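Local coordinates for paraflagellar rod component (Trypanosoma brucei, PDB 2Q0X), which is of unknown function but adopts the alpha/beta hydrolase fold, which suggests, without proving, kinship with hydrolytic enzymes, at residues Leu42-Gln47 / Leu112-Thr117; Val138-Val143 / Pro198-Ala203; Pro150-Glu155 / His182-Ile187. All coordinates share one frame; numbering follows the deposited sequence.

Contact 1 of 3, residues Leu42-Gln47 / Leu112-Thr117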
loop_
_atom_site.group_PDB
_atom_site.type_symbol
_atom_site.label_atom_id
_atom_site.label_comp_id
_atom_site.label_asym_id
_atom_site.label_seq_id
_atom_site.Cartn_x
_atom_site.Cartn_y
_atom_site.Cartn_z
ATOM N N LEU A 42 -3.379 -17.720 2.339
ATOM C CA LEU A 42 -2.801 -16.541 1.746
ATOM C C LEU A 42 -3.914 -15.677 1.175
ATOM O O LEU A 42 -4.662 -16.106 0.274
ATOM C CB LEU A 42 -1.828 -16.926 0.640
ATOM C CG LEU A 42 -1.213 -15.800 -0.205
ATOM C CD1 LEU A 42 -0.533 -14.767 0.682
ATOM C CD2 LEU A 42 -0.234 -16.389 -1.273
ATOM N N TRP A 43 -3.965 -14.437 1.659
ATOM C CA TRP A 43 -4.978 -13.476 1.262
ATOM C C TRP A 43 -4.425 -12.410 0.299
ATOM O O TRP A 43 -3.389 -11.819 0.542
ATOM C CB TRP A 43 -5.579 -12.789 2.490
ATOM C CG TRP A 43 -6.521 -11.691 2.107
ATOM C CD1 TRP A 43 -7.819 -11.830 1.706
ATOM C CD2 TRP A 43 -6.235 -10.292 2.046
ATOM N NE1 TRP A 43 -8.354 -10.613 1.410
ATOM C CE2 TRP A 43 -7.398 -9.649 1.601
ATOM C CE3 TRP A 43 -5.105 -9.522 2.316
ATOM C CZ2 TRP A 43 -7.471 -8.274 1.438
ATOM C CZ3 TRP A 43 -5.178 -8.160 2.143
ATOM C CH2 TRP A 43 -6.352 -7.551 1.706
ATOM N N VAL A 44 -5.163 -12.174 -0.775
ATOM C CA VAL A 44 -4.933 -11.060 -1.674
ATOM C C VAL A 44 -6.297 -10.398 -1.927
ATOM O O VAL A 44 -7.326 -11.056 -2.004
ATOM C CB VAL A 44 -4.180 -11.530 -3.012
ATOM C CG1 VAL A 44 -5.020 -12.367 -3.875
ATOM C CG2 VAL A 44 -3.659 -10.341 -3.767
ATOM N N GLY A 45 -6.299 -9.090 -2.031
ATOM C CA GLY A 45 -7.539 -8.337 -2.116
ATOM C C GLY A 45 -7.590 -7.392 -3.282
ATOM O O GLY A 45 -6.781 -7.466 -4.232
ATOM N N GLY A 46 -8.571 -6.500 -3.195
ATOM C CA GLY A 46 -8.723 -5.438 -4.124
ATOM C C GLY A 46 -7.595 -4.430 -4.016
ATOM O O GLY A 46 -6.811 -4.427 -3.058
ATOM N N GLN A 47 -7.541 -3.556 -5.003
ATOM C CA GLN A 47 -6.478 -2.563 -5.090
ATOM C C GLN A 47 -6.540 -1.527 -3.969
ATOM O O GLN A 47 -5.507 -1.002 -3.579
ATOM C CB GLN A 47 -6.497 -1.878 -6.451
ATOM C CG GLN A 47 -5.993 -2.744 -7.581
ATOM C CD GLN A 47 -6.187 -2.096 -8.951
ATOM O OE1 GLN A 47 -7.295 -2.074 -9.490
ATOM N NE2 GLN A 47 -5.105 -1.588 -9.526
ATOM N N LEU A 112 -5.623 -20.459 -1.045
ATOM C CA LEU A 112 -5.693 -19.106 -1.605
ATOM C C LEU A 112 -7.040 -18.464 -1.285
ATOM O O LEU A 112 -8.082 -19.033 -1.585
ATOM C CB LEU A 112 -5.495 -19.106 -3.126
ATOM C CG LEU A 112 -4.129 -18.748 -3.726
ATOM C CD1 LEU A 112 -4.210 -18.686 -5.267
ATOM C CD2 LEU A 112 -3.612 -17.446 -3.179
ATOM N N PHE A 113 -6.989 -17.261 -0.709
ATOM C CA PHE A 113 -8.147 -16.535 -0.253
ATOM C C PHE A 113 -8.122 -15.147 -0.917
ATOM O O PHE A 113 -7.199 -14.369 -0.716
ATOM C CB PHE A 113 -8.071 -16.469 1.281
ATOM C CG PHE A 113 -9.173 -15.690 1.957
ATOM C CD1 PHE A 113 -8.946 -15.155 3.212
ATOM C CD2 PHE A 113 -10.429 -15.516 1.374
ATOM C CE1 PHE A 113 -9.929 -14.420 3.876
ATOM C CE2 PHE A 113 -11.430 -14.802 2.033
ATOM C CZ PHE A 113 -11.175 -14.252 3.283
ATOM N N ALA A 114 -9.116 -14.857 -1.747
ATOM C CA ALA A 114 -9.200 -13.545 -2.382
ATOM C C ALA A 114 -10.517 -12.910 -2.073
ATOM O O ALA A 114 -11.537 -13.579 -2.034
ATOM C CB ALA A 114 -9.012 -13.627 -3.887
ATOM N N THR A 115 -10.465 -11.602 -1.826
ATOM C CA THR A 115 -11.639 -10.771 -1.718
ATOM C C THR A 115 -11.620 -9.751 -2.837
ATOM O O THR A 115 -10.561 -9.400 -3.358
ATOM C CB THR A 115 -11.673 -10.022 -0.364
ATOM O OG1 THR A 115 -10.432 -9.327 -0.162
ATOM C CG2 THR A 115 -11.957 -10.995 0.783
ATOM N N SER A 116 -12.808 -9.264 -3.191
ATOM C CA SER A 116 -12.954 -8.155 -4.149
ATOM C C SER A 116 -12.300 -8.465 -5.524
ATOM O O SER A 116 -12.433 -9.583 -6.033
ATOM C CB SER A 116 -12.405 -6.861 -3.519
ATOM O OG SER A 116 -12.720 -5.749 -4.320
ATOM N N THR A 117 -11.572 -7.509 -6.111
ATOM C CA THR A 117 -10.879 -7.760 -7.390
ATOM C C THR A 117 -9.608 -8.645 -7.287
ATOM O O THR A 117 -8.959 -8.927 -8.309
ATOM C CB THR A 117 -10.556 -6.442 -8.113
ATOM O OG1 THR A 117 -9.611 -5.675 -7.356
ATOM C CG2 THR A 117 -11.860 -5.612 -8.389
HETATM O O HOH W 1 -6.952 -6.525 -6.875
HETATM O O HOH W 2 -9.354 -3.045 -7.911
#

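Contact 2 of 3, residues Val138-Val143 / Pro198-Ala203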
loop_
_atom_site.group_PDB
_atom_site.type_symbol
_atom_site.label_atom_id
_atom_site.label_comp_id
_atom_site.label_asym_id
_atom_site.label_seq_id
_atom_site.Cartn_x
_atom_site.Cartn_y
_atom_site.Cartn_z
ATOM N N VAL A 138 -9.204 -23.121 -2.443
ATOM C CA VAL A 138 -9.438 -21.773 -2.881
ATOM C C VAL A 138 -10.688 -21.241 -2.173
ATOM O O VAL A 138 -11.691 -21.930 -2.055
ATOM C CB VAL A 138 -9.567 -21.697 -4.423
ATOM C CG1 VAL A 138 -9.895 -20.300 -4.855
ATOM C CG2 VAL A 138 -8.238 -22.197 -5.117
ATOM N N ILE A 139 -10.602 -20.005 -1.694
ATOM C CA ILE A 139 -11.732 -19.318 -1.084
ATOM C C ILE A 139 -11.889 -17.977 -1.776
ATOM O O ILE A 139 -10.958 -17.189 -1.793
ATOM C CB ILE A 139 -11.503 -19.066 0.453
ATOM C CG1 ILE A 139 -11.243 -20.376 1.205
ATOM C CG2 ILE A 139 -12.672 -18.256 1.042
ATOM C CD1 ILE A 139 -10.300 -20.245 2.423
ATOM N N LEU A 140 -13.068 -17.708 -2.313
ATOM C CA LEU A 140 -13.304 -16.454 -3.000
ATOM C C LEU A 140 -14.531 -15.767 -2.434
ATOM O O LEU A 140 -15.581 -16.379 -2.271
ATOM C CB LEU A 140 -13.483 -16.672 -4.507
ATOM C CG LEU A 140 -12.417 -17.485 -5.257
ATOM C CD1 LEU A 140 -12.857 -17.792 -6.684
ATOM C CD2 LEU A 140 -11.102 -16.810 -5.216
ATOM N N HIS A 141 -14.385 -14.480 -2.146
ATOM C CA HIS A 141 -15.493 -13.647 -1.679
ATOM C C HIS A 141 -15.814 -12.627 -2.736
ATOM O O HIS A 141 -14.913 -12.028 -3.334
ATOM C CB HIS A 141 -15.182 -12.959 -0.342
ATOM C CG HIS A 141 -16.323 -12.145 0.203
ATOM N ND1 HIS A 141 -16.631 -10.887 -0.271
ATOM C CD2 HIS A 141 -17.239 -12.420 1.160
ATOM C CE1 HIS A 141 -17.677 -10.418 0.383
ATOM N NE2 HIS A 141 -18.071 -11.331 1.251
ATOM N N GLY A 142 -17.115 -12.439 -2.955
ATOM C CA GLY A 142 -17.584 -11.347 -3.773
ATOM C C GLY A 142 -18.960 -10.842 -3.412
ATOM O O GLY A 142 -19.816 -11.587 -2.914
ATOM N N VAL A 143 -19.155 -9.554 -3.668
ATOM C CA VAL A 143 -20.462 -8.921 -3.620
ATOM C C VAL A 143 -21.017 -8.927 -5.025
ATOM O O VAL A 143 -20.347 -8.531 -5.965
ATOM C CB VAL A 143 -20.378 -7.474 -3.141
ATOM C CG1 VAL A 143 -21.799 -6.834 -3.112
ATOM C CG2 VAL A 143 -19.656 -7.403 -1.769
ATOM N N PRO A 198 -12.526 -9.670 -13.294
ATOM C CA PRO A 198 -12.233 -8.804 -12.165
ATOM C C PRO A 198 -12.793 -9.289 -10.847
ATOM O O PRO A 198 -12.064 -9.349 -9.895
ATOM C CB PRO A 198 -12.863 -7.469 -12.582
ATOM C CG PRO A 198 -12.751 -7.477 -14.057
ATOM C CD PRO A 198 -13.038 -8.900 -14.447
ATOM N N THR A 199 -14.066 -9.692 -10.822
ATOM C CA THR A 199 -14.735 -10.117 -9.588
ATOM C C THR A 199 -15.601 -11.335 -9.862
ATOM O O THR A 199 -15.701 -11.797 -10.989
ATOM C CB THR A 199 -15.638 -8.989 -9.039
ATOM O OG1 THR A 199 -16.669 -8.692 -10.003
ATOM C CG2 THR A 199 -14.796 -7.713 -8.740
ATOM N N LEU A 200 -16.217 -11.855 -8.811
ATOM C CA LEU A 200 -17.178 -12.937 -8.923
ATOM C C LEU A 200 -18.429 -12.586 -9.728
ATOM O O LEU A 200 -19.127 -13.489 -10.195
ATOM C CB LEU A 200 -17.569 -13.421 -7.543
ATOM C CG LEU A 200 -16.460 -14.156 -6.791
ATOM C CD1 LEU A 200 -17.034 -14.805 -5.570
ATOM C CD2 LEU A 200 -15.782 -15.183 -7.660
ATOM N N GLN A 201 -18.745 -11.293 -9.881
ATOM C CA GLN A 201 -19.807 -10.903 -10.815
ATOM C C GLN A 201 -19.534 -11.467 -12.215
ATOM O O GLN A 201 -20.381 -12.136 -12.809
ATOM C CB GLN A 201 -19.958 -9.388 -10.881
ATOM C CG GLN A 201 -21.223 -8.894 -11.591
ATOM C CD GLN A 201 -22.470 -9.067 -10.760
ATOM O OE1 GLN A 201 -22.399 -9.116 -9.528
ATOM N NE2 GLN A 201 -23.637 -9.156 -11.427
ATOM N N GLU A 202 -18.342 -11.207 -12.743
ATOM C CA GLU A 202 -17.995 -11.667 -14.096
ATOM C C GLU A 202 -17.651 -13.165 -14.132
ATOM O O GLU A 202 -18.020 -13.870 -15.071
ATOM C CB GLU A 202 -16.818 -10.854 -14.645
ATOM C CG GLU A 202 -17.129 -9.352 -14.818
ATOM C CD GLU A 202 -16.605 -8.474 -13.700
ATOM O OE1 GLU A 202 -16.465 -8.947 -12.542
ATOM O OE2 GLU A 202 -16.351 -7.282 -13.984
ATOM N N ALA A 203 -16.960 -13.638 -13.095
ATOM C CA ALA A 203 -16.486 -15.026 -13.040
ATOM C C ALA A 203 -17.609 -16.048 -12.795
ATOM O O ALA A 203 -17.552 -17.149 -13.318
ATOM C CB ALA A 203 -15.414 -15.169 -11.992
HETATM O O HOH W 3 -18.247 -10.016 -6.878
#

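Contact 3 of 3, residues Pro150-Glu155 / His182-Ile187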
loop_
_atom_site.group_PDB
_atom_site.type_symbol
_atom_site.label_atom_id
_atom_site.label_comp_id
_atom_site.label_asym_id
_atom_site.label_seq_id
_atom_site.Cartn_x
_atom_site.Cartn_y
_atom_site.Cartn_z
ATOM N N PRO A 150 -27.074 -1.633 -15.236
ATOM C CA PRO A 150 -26.533 -1.082 -16.494
ATOM C C PRO A 150 -25.014 -1.271 -16.704
ATOM O O PRO A 150 -24.535 -1.151 -17.833
ATOM C CB PRO A 150 -26.901 0.409 -16.415
ATOM C CG PRO A 150 -27.121 0.673 -14.965
ATOM C CD PRO A 150 -27.701 -0.589 -14.408
ATOM N N LEU A 151 -24.273 -1.550 -15.634
ATOM C CA LEU A 151 -22.857 -1.895 -15.749
ATOM C C LEU A 151 -22.611 -3.268 -16.383
ATOM O O LEU A 151 -21.614 -3.449 -17.076
ATOM C CB LEU A 151 -22.189 -1.859 -14.382
ATOM C CG LEU A 151 -21.957 -0.481 -13.767
ATOM C CD1 LEU A 151 -21.306 -0.649 -12.400
ATOM C CD2 LEU A 151 -21.106 0.412 -14.692
ATOM N N PHE A 152 -23.523 -4.220 -16.158
ATOM C CA PHE A 152 -23.303 -5.624 -16.546
ATOM C C PHE A 152 -24.256 -6.149 -17.622
ATOM O O PHE A 152 -24.183 -7.304 -17.997
ATOM C CB PHE A 152 -23.311 -6.514 -15.297
ATOM C CG PHE A 152 -22.236 -6.161 -14.328
ATOM C CD1 PHE A 152 -20.905 -6.422 -14.640
ATOM C CD2 PHE A 152 -22.536 -5.526 -13.131
ATOM C CE1 PHE A 152 -19.905 -6.092 -13.790
ATOM C CE2 PHE A 152 -21.524 -5.167 -12.257
ATOM C CZ PHE A 152 -20.201 -5.449 -12.591
ATOM N N THR A 153 -25.132 -5.302 -18.139
ATOM C CA THR A 153 -25.836 -5.616 -19.374
ATOM C C THR A 153 -24.806 -5.751 -20.511
ATOM O O THR A 153 -23.723 -5.160 -20.435
ATOM C CB THR A 153 -26.832 -4.501 -19.759
ATOM O OG1 THR A 153 -26.113 -3.287 -19.995
ATOM C CG2 THR A 153 -27.882 -4.284 -18.669
ATOM N N PRO A 154 -25.133 -6.525 -21.567
ATOM C CA PRO A 154 -24.231 -6.682 -22.718
ATOM C C PRO A 154 -23.615 -5.370 -23.213
ATOM O O PRO A 154 -22.424 -5.347 -23.549
ATOM C CB PRO A 154 -25.147 -7.274 -23.798
ATOM C CG PRO A 154 -26.136 -8.092 -23.015
ATOM C CD PRO A 154 -26.375 -7.309 -21.735
ATOM N N GLU A 155 -24.425 -4.302 -23.244
ATOM C CA GLU A 155 -23.998 -2.984 -23.717
ATOM C C GLU A 155 -23.026 -2.284 -22.763
ATOM O O GLU A 155 -22.033 -1.705 -23.203
ATOM C CB GLU A 155 -25.218 -2.077 -23.968
ATOM N N HIS A 182 -18.119 3.788 -15.431
ATOM C CA HIS A 182 -18.143 2.513 -16.141
ATOM C C HIS A 182 -17.911 1.271 -15.269
ATOM O O HIS A 182 -18.138 0.158 -15.727
ATOM C CB HIS A 182 -17.147 2.562 -17.304
ATOM C CG HIS A 182 -17.616 3.413 -18.444
ATOM N ND1 HIS A 182 -17.035 4.619 -18.765
ATOM C CD2 HIS A 182 -18.639 3.243 -19.316
ATOM C CE1 HIS A 182 -17.663 5.147 -19.801
ATOM N NE2 HIS A 182 -18.641 4.331 -20.156
ATOM N N TYR A 183 -17.462 1.442 -14.029
ATOM C CA TYR A 183 -17.371 0.314 -13.089
ATOM C C TYR A 183 -17.688 0.807 -11.694
ATOM O O TYR A 183 -17.633 2.005 -11.456
ATOM C CB TYR A 183 -15.976 -0.341 -13.131
ATOM C CG TYR A 183 -15.979 -1.811 -12.734
ATOM C CD1 TYR A 183 -16.673 -2.742 -13.482
ATOM C CD2 TYR A 183 -15.308 -2.247 -11.605
ATOM C CE1 TYR A 183 -16.684 -4.078 -13.131
ATOM C CE2 TYR A 183 -15.310 -3.573 -11.237
ATOM C CZ TYR A 183 -16.001 -4.493 -12.002
ATOM O OH TYR A 183 -16.004 -5.819 -11.644
ATOM N N ASP A 184 -18.030 -0.105 -10.783
ATOM C CA ASP A 184 -18.429 0.276 -9.416
ATOM C C ASP A 184 -17.296 0.198 -8.387
ATOM O O ASP A 184 -16.965 1.183 -7.752
ATOM C CB ASP A 184 -19.652 -0.533 -8.937
ATOM C CG ASP A 184 -19.557 -2.015 -9.251
ATOM O OD1 ASP A 184 -18.505 -2.465 -9.732
ATOM O OD2 ASP A 184 -20.549 -2.731 -9.019
ATOM N N ILE A 185 -16.712 -0.982 -8.218
ATOM C CA ILE A 185 -15.616 -1.175 -7.286
ATOM C C ILE A 185 -14.404 -0.401 -7.831
ATOM O O ILE A 185 -14.212 -0.362 -9.047
ATOM C CB ILE A 185 -15.313 -2.688 -7.144
ATOM C CG1 ILE A 185 -16.488 -3.394 -6.442
ATOM C CG2 ILE A 185 -13.989 -2.925 -6.400
ATOM C CD1 ILE A 185 -16.430 -4.897 -6.536
ATOM N N PRO A 186 -13.610 0.250 -6.949
ATOM C CA PRO A 186 -12.414 0.942 -7.447
ATOM C C PRO A 186 -11.400 0.041 -8.152
ATOM O O PRO A 186 -11.002 -1.004 -7.624
ATOM C CB PRO A 186 -11.816 1.574 -6.188
ATOM C CG PRO A 186 -12.921 1.640 -5.219
ATOM C CD PRO A 186 -13.783 0.444 -5.498
ATOM N N ILE A 187 -10.998 0.449 -9.351
ATOM C CA ILE A 187 -10.178 -0.380 -10.227
ATOM C C ILE A 187 -9.480 0.485 -11.277
ATOM O O ILE A 187 -10.059 1.472 -11.771
ATOM C CB ILE A 187 -11.043 -1.479 -10.915
ATOM C CG1 ILE A 187 -10.172 -2.469 -11.699
ATOM C CG2 ILE A 187 -12.113 -0.847 -11.827
ATOM C CD1 ILE A 187 -10.849 -3.811 -11.968
#

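Contact 1 of 3, residues Leu42-Gln47 / Leu112-Thr117
T115 OG1 is gripped by two partners: W43 NE1 donates to it at 2.9 Å, and E49 OE1, just beyond 42-47, forms a second hydrogen bond. Strands 40-44 and 110-115 are parallel neighbours in the central sheet of an alpha/beta hydrolase fold. Their register is fixed by a ladder of backbone bonds: F113 N to L42 O (2.8 Å), V44 N to F113 O (3.0 Å) and T115 N to V44 O (3.2 Å). W43 and F113 share one face of the sheet. The five-membered ring of W43 presents its edge to the F113 face, with the planes at 65° and W43 CD1 lying 3.8 Å from F113 CD1. With CG anti to the backbone N (chi1 174°), the indole runs alongside the strand, and its NE1 reaches T115 nearly in the ring plane. L42, L112, V44 and A114 pack on the other face. S116 follows the strand with a positive phi of 57°, consistent with the nucleophile-elbow position of this fold, although no catalytic role is established. Past the strands, Q47 NE2 bonds S77 O; a water donates to both G45 O and T117 OG1, at 2.8 Å each, and a second water joins T117 OG1 to Q47 OE1.

Contact 2 of 3, residues Val138-Val143 / Pro198-Ala203
Helix 200-209 meets the C-terminal half of strand 135-143 at L200 and G142, where a helix from the excursion between two neighbouring parallel strands is laid against the sheet. L200 carries the contact through its two methyl groups. CD1 sits 3.5 Å from G142 N, over backbone that bears no side chain at this point, while CD2 lies 4.0 Å from L140 CD1. The L200 chi1 of -69° sets CG anti to the carbonyl carbon and directs this fork at the strand. L140 crosses it at a slant, so the apolar contact is made by branch ends and by L140 CB. The polar link is indirect: a water donates to V143 O at 2.7 Å and accepts only weakly from Q201 N. The helix start is held by a capping box. E202 OE1 receives both T199 N (3.0 Å) and T199 OG1 (2.6 Å), the amide arriving from above the carboxylate plane and the hydroxyl nearly along the C-O axis. T199 OG1 in turn takes a weak bond from Q201 N. Q201 OE1 accepts from C145 N just past the strand, while Q201 NE2 bonds N206. Such a helix, inserted after the sixth strand, is consistent with the cap region of many alpha/beta hydrolases.

Contact 3 of 3, residues Pro150-Glu155 / His182-Ile187
L151 and F152 face H182, Y183 and D184 with their side chains turned to different jobs: the leucine forks over the backbone, while F152 meets Y183 obliquely and turns its edge to the D184 carboxylate. L151 CD2 presses close to H182 O, at 3.2 Å. The other branch, CD1, reaches D184 N at 3.7 Å and D184 CB at 3.8 Å, so the fork straddles the peptides either side of Y183. The F152 and Y183 rings lie steeply to one another, planes 80° apart and centroids 6.0 Å apart, in an oblique pairing; the nearest atoms are F152 CZ and Y183 CE1, at 3.8 Å. D184 OD2 approaches the F152 ring at its edge, with CE2 4.2 Å away. The D184 chi1 of 45° places CG between the backbone N and the carbonyl carbon, folding the carboxylate back so that OD1 hangs 3.6 Å above the centre of the Y183 ring. An anion over an aromatic face would be expected to be costly, and two bonds may offset this: OD1 accepts from I185 N at 2.8 Å, and OD2 forms a salt bridge with R273. Y183 OH is held by E202 OE2. The contact joins the turn before helix 154-170, whose N-cap is T153, to the loop between that helix and helix 189-193. R160 of helix 154-170 touches both F152 and Y183, while helix 200-209 lies against F152 through Q201, E202 and N206.

From the N terminus, contact 1 closes first, pairing adjacent parallel strands across 64 intervening residues that include strand 69-73 and helices 57-64 and 87-104. Contact 2 opens only after that, running from strand 135-143 to the start of helix 200-209. Contact 3 is nested inside its loop, bringing the loop after helix 154-170 back to the turn that precedes it; none of the three cross. Contacts 1 and 2 share the sheet, where I139 bonds to L112 and A114. T117 packs on T199, and on I185 and I187 of 182-187. Contacts 2 and 3 meet at the Y183 hydroxyl and at Q201 on F152, tying the parts of this inserted region to one another, while contact 2 fastens it to the sheet.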